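Restriction endonuclease (Mycobacterium sp., PDB 4F0Q) probably cleaves DNA that carries methylated cytosine, acting as a tetrameric modification-dependent restriction endonuclease with a magnesium-binding nuclease domain. Local coordinates at residues 21-26 / 217-222; 27-32 / 46-51. All coordinates share one frame; numbering follows the deposited sequence.

After the N-terminal helix 6-17 the chain enters strand 22-24, which waits some 190 residues for its partner: interaction 1 pairs it with strand 218-220 and closes a long loop holding most of the N-terminal half of the protein. Strand 28-30 follows almost at once, and interaction 2 joins it to strand 45-47 and the start of helix 48-52, a short loop nested wholly within the long one. The two contacts, their centres about 12 Å apart, touch at Leu51, whose backbone oxygen probably takes a hydrogen bond from Arg21. Together they tie the two-stranded ribbon to the large mixed sheet, and neither includes a magnesium ligand.

Interaction 1. Residues 21-26 / 217-222; sequences RLVFVG and DGVDFR
Arg21 reaches across Phe221 at one end of a short antiparallel ribbon formed by strands 22-24 and 218-220. From CB its CG turns into the position between backbone N and carbonyl carbon (chi1 49°), and the chain then runs extended to NE. CG passes 4.0 Å from Phe221 CB; NE comes to 3.4 Å, CZ to 3.7 Å and NH2 to 3.6 Å from that same carbon. Guanidinium and ring planes are 15° apart, but the touching is at CB and the backbone, Phe221 C lying over one guanidinium face. NH2 makes a salt bridge to Asp225 and NE is held by Leu51 O. A long arginine suits this place because it packs along Phe221 CB and backbone while its N-H groups reach those partners.

Val23 and Val219 form the hydrogen-bonded pair, with Val23 N to Val219 O and Val219 N to Val23 O both 2.9 Å. On their shared face Val23 CG1 meets Val219 CG2, and also Phe221 CD2 at 3.5 Å. Gly218, with no side chain, lets its CA lie 3.9 Å from Phe24 CA. Asp220 OD1 caps Arg222 N, while OD2 forms a salt bridge with Arg222 NE; Arg222 NH1 binds Ala17 O.

Beyond the ribbon, helix 48-52 packs on Val23 and Phe221, Phe178 of strand 175-193 touches both valines, and helix 222-227 follows the second strand after Phe221.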
# COMPACT_ATOMS: atom_id res chain seq x y z
N ARG A 21 -25.78 7.67 -35.34
CA ARG A 21 -24.52 7.32 -35.98
C ARG A 21 -23.42 7.08 -34.94
O ARG A 21 -22.73 8.01 -34.51
CB ARG A 21 -24.11 8.37 -37.02
CG ARG A 21 -24.17 9.81 -36.54
CD ARG A 21 -23.76 10.76 -37.66
NE ARG A 21 -23.28 12.04 -37.13
CZ ARG A 21 -24.06 13.06 -36.80
NH1 ARG A 21 -25.38 12.96 -36.94
NH2 ARG A 21 -23.53 14.18 -36.33
N LEU A 22 -23.29 5.83 -34.53
CA LEU A 22 -22.40 5.46 -33.43
C LEU A 22 -20.95 5.32 -33.88
O LEU A 22 -20.64 4.54 -34.78
CB LEU A 22 -22.86 4.15 -32.79
CG LEU A 22 -24.33 4.08 -32.38
CD1 LEU A 22 -24.64 2.72 -31.77
CD2 LEU A 22 -24.68 5.19 -31.41
N VAL A 23 -20.06 6.07 -33.24
CA VAL A 23 -18.63 5.89 -33.46
C VAL A 23 -18.02 5.21 -32.23
O VAL A 23 -18.26 5.61 -31.10
CB VAL A 23 -17.91 7.23 -33.75
CG1 VAL A 23 -18.22 8.26 -32.68
CG2 VAL A 23 -16.41 7.02 -33.89
N PHE A 24 -17.26 4.14 -32.47
CA PHE A 24 -16.70 3.36 -31.38
C PHE A 24 -15.23 3.67 -31.15
O PHE A 24 -14.54 4.17 -32.04
CB PHE A 24 -16.89 1.86 -31.65
CG PHE A 24 -18.33 1.45 -31.75
CD1 PHE A 24 -19.04 1.08 -30.62
CD2 PHE A 24 -18.97 1.43 -32.98
CE1 PHE A 24 -20.37 0.70 -30.71
CE2 PHE A 24 -20.30 1.05 -33.08
CZ PHE A 24 -20.99 0.68 -31.94
N VAL A 25 -14.75 3.38 -29.95
CA VAL A 25 -13.35 3.62 -29.61
C VAL A 25 -12.44 2.72 -30.43
O VAL A 25 -12.49 1.50 -30.32
CB VAL A 25 -13.08 3.39 -28.11
CG1 VAL A 25 -11.61 3.61 -27.80
CG2 VAL A 25 -13.96 4.30 -27.27
N GLY A 26 -11.61 3.34 -31.27
CA GLY A 26 -10.70 2.60 -32.12
C GLY A 26 -11.10 2.66 -33.58
O GLY A 26 -10.39 2.15 -34.45
N ASP A 217 -19.33 0.72 -26.74
CA ASP A 217 -17.98 1.23 -26.53
C ASP A 217 -17.72 2.40 -27.47
O ASP A 217 -16.88 2.31 -28.37
CB ASP A 217 -16.94 0.13 -26.74
CG ASP A 217 -15.55 0.57 -26.32
OD1 ASP A 217 -15.44 1.37 -25.37
OD2 ASP A 217 -14.56 0.12 -26.94
N GLY A 218 -18.44 3.49 -27.26
CA GLY A 218 -18.32 4.67 -28.09
C GLY A 218 -19.41 5.68 -27.81
O GLY A 218 -20.05 5.63 -26.76
N VAL A 219 -19.64 6.59 -28.75
CA VAL A 219 -20.65 7.63 -28.57
C VAL A 219 -21.53 7.82 -29.80
O VAL A 219 -21.17 7.42 -30.91
CB VAL A 219 -20.01 9.00 -28.21
CG1 VAL A 219 -19.31 8.93 -26.85
CG2 VAL A 219 -19.05 9.44 -29.30
N ASP A 220 -22.69 8.42 -29.58
CA ASP A 220 -23.58 8.81 -30.67
C ASP A 220 -23.28 10.27 -30.99
O ASP A 220 -23.30 11.12 -30.10
CB ASP A 220 -25.04 8.65 -30.24
CG ASP A 220 -26.01 8.70 -31.41
OD1 ASP A 220 -25.68 9.31 -32.45
OD2 ASP A 220 -27.11 8.12 -31.30
N PHE A 221 -23.01 10.56 -32.26
CA PHE A 221 -22.64 11.91 -32.66
C PHE A 221 -23.81 12.88 -32.67
O PHE A 221 -23.64 14.08 -32.89
CB PHE A 221 -21.92 11.91 -34.01
CG PHE A 221 -20.46 12.25 -33.92
CD1 PHE A 221 -20.06 13.57 -33.75
CD2 PHE A 221 -19.50 11.26 -33.99
CE1 PHE A 221 -18.71 13.88 -33.66
CE2 PHE A 221 -18.16 11.57 -33.90
CZ PHE A 221 -17.76 12.88 -33.73
N ARG A 222 -25.01 12.36 -32.42
CA ARG A 222 -26.19 13.21 -32.28
C ARG A 222 -26.11 14.03 -30.99
O ARG A 222 -26.79 15.04 -30.84
CB ARG A 222 -27.47 12.38 -32.32
CG ARG A 222 -27.74 11.73 -33.66
CD ARG A 222 -29.13 11.12 -33.72
NE ARG A 222 -29.29 10.03 -32.76
CZ ARG A 222 -30.41 9.33 -32.62
NH1 ARG A 222 -31.46 9.59 -33.38
NH2 ARG A 222 -30.47 8.36 -31.72

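Interaction 2. Residues 27-32 / 46-51; sequences DELRYA and VNYHWL
Arg30 and Asn47 pair in parallel where strand 28-30 meets strand 45-47 in the large mixed sheet, and Asn47 is the N-cap of the helix that follows. Two backbone bonds make the join: Arg30 N gives to Val46 O at 2.9 Å, and Tyr48 N, in the first turn of the helix, gives to Arg30 O at 3.0 Å. Asparagine suits the cap because OD1 can turn back to His49 N, although that bond is weak; ND2 is held by Asn36 O.

Apolar contacts gather round Leu29. It lies alongside Val46, both pointing the same way, with CD2 against Val46 CB. Its other branch, CD1, reaches Leu51 CD2 at 3.8 Å, the two leucines crossing at about a right angle. Branched aliphatic chains join strand to helix.

The aromatic cluster is Tyr31, Tyr48 and His49. With CG anti to its backbone N (chi1 -178°), Tyr31 turns the CD1-CE1 edge toward the face of Tyr48, a T-shaped pair with centroids 5.0 Å apart and planes at 79°. Tyr48 CD2 lies 3.8 Å above the His49 ring plane, over its centre. Both hydroxyls end on backbone, that of Tyr31 at Leu64 N and that of Tyr48 at Val62 O, so each ring is fixed at its far end.

A water bridges the seam, donating to Arg30 O and to Asn47 OD1 and accepting from Ala32 N at 3.0 Å.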
# COMPACT_ATOMS: atom_id res chain seq x y z
N ASP A 27 -12.24 3.28 -33.85
CA ASP A 27 -12.74 3.44 -35.22
C ASP A 27 -11.75 4.22 -36.08
O ASP A 27 -11.32 5.31 -35.71
CB ASP A 27 -14.11 4.12 -35.23
CG ASP A 27 -15.23 3.17 -34.87
OD1 ASP A 27 -14.95 2.10 -34.28
OD2 ASP A 27 -16.40 3.49 -35.18
N GLU A 28 -11.40 3.65 -37.23
CA GLU A 28 -10.47 4.28 -38.15
C GLU A 28 -11.21 5.14 -39.16
O GLU A 28 -11.94 4.63 -40.01
CB GLU A 28 -9.63 3.21 -38.86
CG GLU A 28 -8.73 2.43 -37.92
CD GLU A 28 -8.03 1.27 -38.60
OE1 GLU A 28 -8.56 0.77 -39.62
OE2 GLU A 28 -6.95 0.86 -38.12
N LEU A 29 -11.01 6.45 -39.07
CA LEU A 29 -11.73 7.40 -39.90
C LEU A 29 -10.80 8.06 -40.91
O LEU A 29 -9.64 8.34 -40.61
CB LEU A 29 -12.38 8.47 -39.02
CG LEU A 29 -13.16 7.96 -37.81
CD1 LEU A 29 -13.62 9.12 -36.94
CD2 LEU A 29 -14.35 7.11 -38.25
N ARG A 30 -11.31 8.30 -42.11
CA ARG A 30 -10.56 9.01 -43.14
C ARG A 30 -10.70 10.51 -42.94
O ARG A 30 -11.82 11.03 -42.90
CB ARG A 30 -11.08 8.62 -44.53
CG ARG A 30 -10.46 9.40 -45.67
CD ARG A 30 -9.00 9.02 -45.90
NE ARG A 30 -8.44 9.69 -47.07
CZ ARG A 30 -7.77 10.83 -47.02
NH1 ARG A 30 -7.56 11.44 -45.86
NH2 ARG A 30 -7.30 11.37 -48.14
N TYR A 31 -9.58 11.20 -42.80
CA TYR A 31 -9.61 12.65 -42.62
C TYR A 31 -8.96 13.40 -43.78
O TYR A 31 -7.76 13.29 -44.02
CB TYR A 31 -8.95 13.07 -41.31
CG TYR A 31 -9.02 14.56 -41.07
CD1 TYR A 31 -10.18 15.16 -40.61
CD2 TYR A 31 -7.92 15.38 -41.31
CE1 TYR A 31 -10.26 16.52 -40.40
CE2 TYR A 31 -7.98 16.75 -41.10
CZ TYR A 31 -9.15 17.31 -40.64
OH TYR A 31 -9.23 18.67 -40.43
N ALA A 32 -9.78 14.17 -44.49
CA ALA A 32 -9.28 15.05 -45.54
C ALA A 32 -9.81 16.46 -45.31
O ALA A 32 -11.01 16.66 -45.14
CB ALA A 32 -9.70 14.54 -46.91
N VAL A 46 -14.76 5.47 -43.04
CA VAL A 46 -15.80 6.43 -42.72
C VAL A 46 -15.26 7.86 -42.81
O VAL A 46 -14.25 8.19 -42.20
CB VAL A 46 -16.38 6.20 -41.31
CG1 VAL A 46 -17.38 7.29 -40.96
CG2 VAL A 46 -17.03 4.82 -41.23
N ASN A 47 -15.95 8.69 -43.58
CA ASN A 47 -15.57 10.09 -43.73
C ASN A 47 -15.75 10.84 -42.41
O ASN A 47 -16.82 10.83 -41.82
CB ASN A 47 -16.40 10.75 -44.83
CG ASN A 47 -15.96 12.17 -45.12
OD1 ASN A 47 -14.85 12.58 -44.77
ND2 ASN A 47 -16.83 12.94 -45.77
N TYR A 48 -14.67 11.49 -41.96
CA TYR A 48 -14.68 12.23 -40.71
C TYR A 48 -15.70 13.37 -40.72
O TYR A 48 -16.52 13.50 -39.81
CB TYR A 48 -13.29 12.78 -40.40
CG TYR A 48 -13.25 13.81 -39.29
CD1 TYR A 48 -13.09 13.42 -37.96
CD2 TYR A 48 -13.38 15.17 -39.56
CE1 TYR A 48 -13.06 14.35 -36.94
CE2 TYR A 48 -13.36 16.10 -38.54
CZ TYR A 48 -13.20 15.69 -37.24
OH TYR A 48 -13.17 16.63 -36.23
N HIS A 49 -15.64 14.19 -41.77
CA HIS A 49 -16.47 15.39 -41.85
C HIS A 49 -17.96 15.09 -41.92
O HIS A 49 -18.78 15.91 -41.51
CB HIS A 49 -16.03 16.26 -43.03
CG HIS A 49 -14.72 16.94 -42.81
ND1 HIS A 49 -14.56 17.99 -41.93
CD2 HIS A 49 -13.50 16.73 -43.36
CE1 HIS A 49 -13.30 18.39 -41.94
NE2 HIS A 49 -12.64 17.64 -42.80
N TRP A 50 -18.31 13.91 -42.43
CA TRP A 50 -19.71 13.50 -42.43
C TRP A 50 -20.13 13.07 -41.03
O TRP A 50 -21.23 13.39 -40.57
CB TRP A 50 -19.95 12.35 -43.41
CG TRP A 50 -21.30 11.73 -43.22
CD1 TRP A 50 -22.48 12.16 -43.76
CD2 TRP A 50 -21.62 10.58 -42.43
NE1 TRP A 50 -23.51 11.34 -43.35
CE2 TRP A 50 -23.01 10.37 -42.54
CE3 TRP A 50 -20.86 9.71 -41.64
CZ2 TRP A 50 -23.65 9.32 -41.89
CZ3 TRP A 50 -21.50 8.67 -40.99
CH2 TRP A 50 -22.89 8.48 -41.12
N LEU A 51 -19.25 12.33 -40.36
CA LEU A 51 -19.55 11.81 -39.03
C LEU A 51 -19.68 12.93 -38.00
O LEU A 51 -20.52 12.87 -37.11
CB LEU A 51 -18.46 10.82 -38.60
CG LEU A 51 -18.65 10.10 -37.26
CD1 LEU A 51 -19.94 9.29 -37.26
CD2 LEU A 51 -17.45 9.20 -36.97
O HOH W 1 -13.84 3.31 -40.69
O HOH W 2 -12.70 13.69 -43.93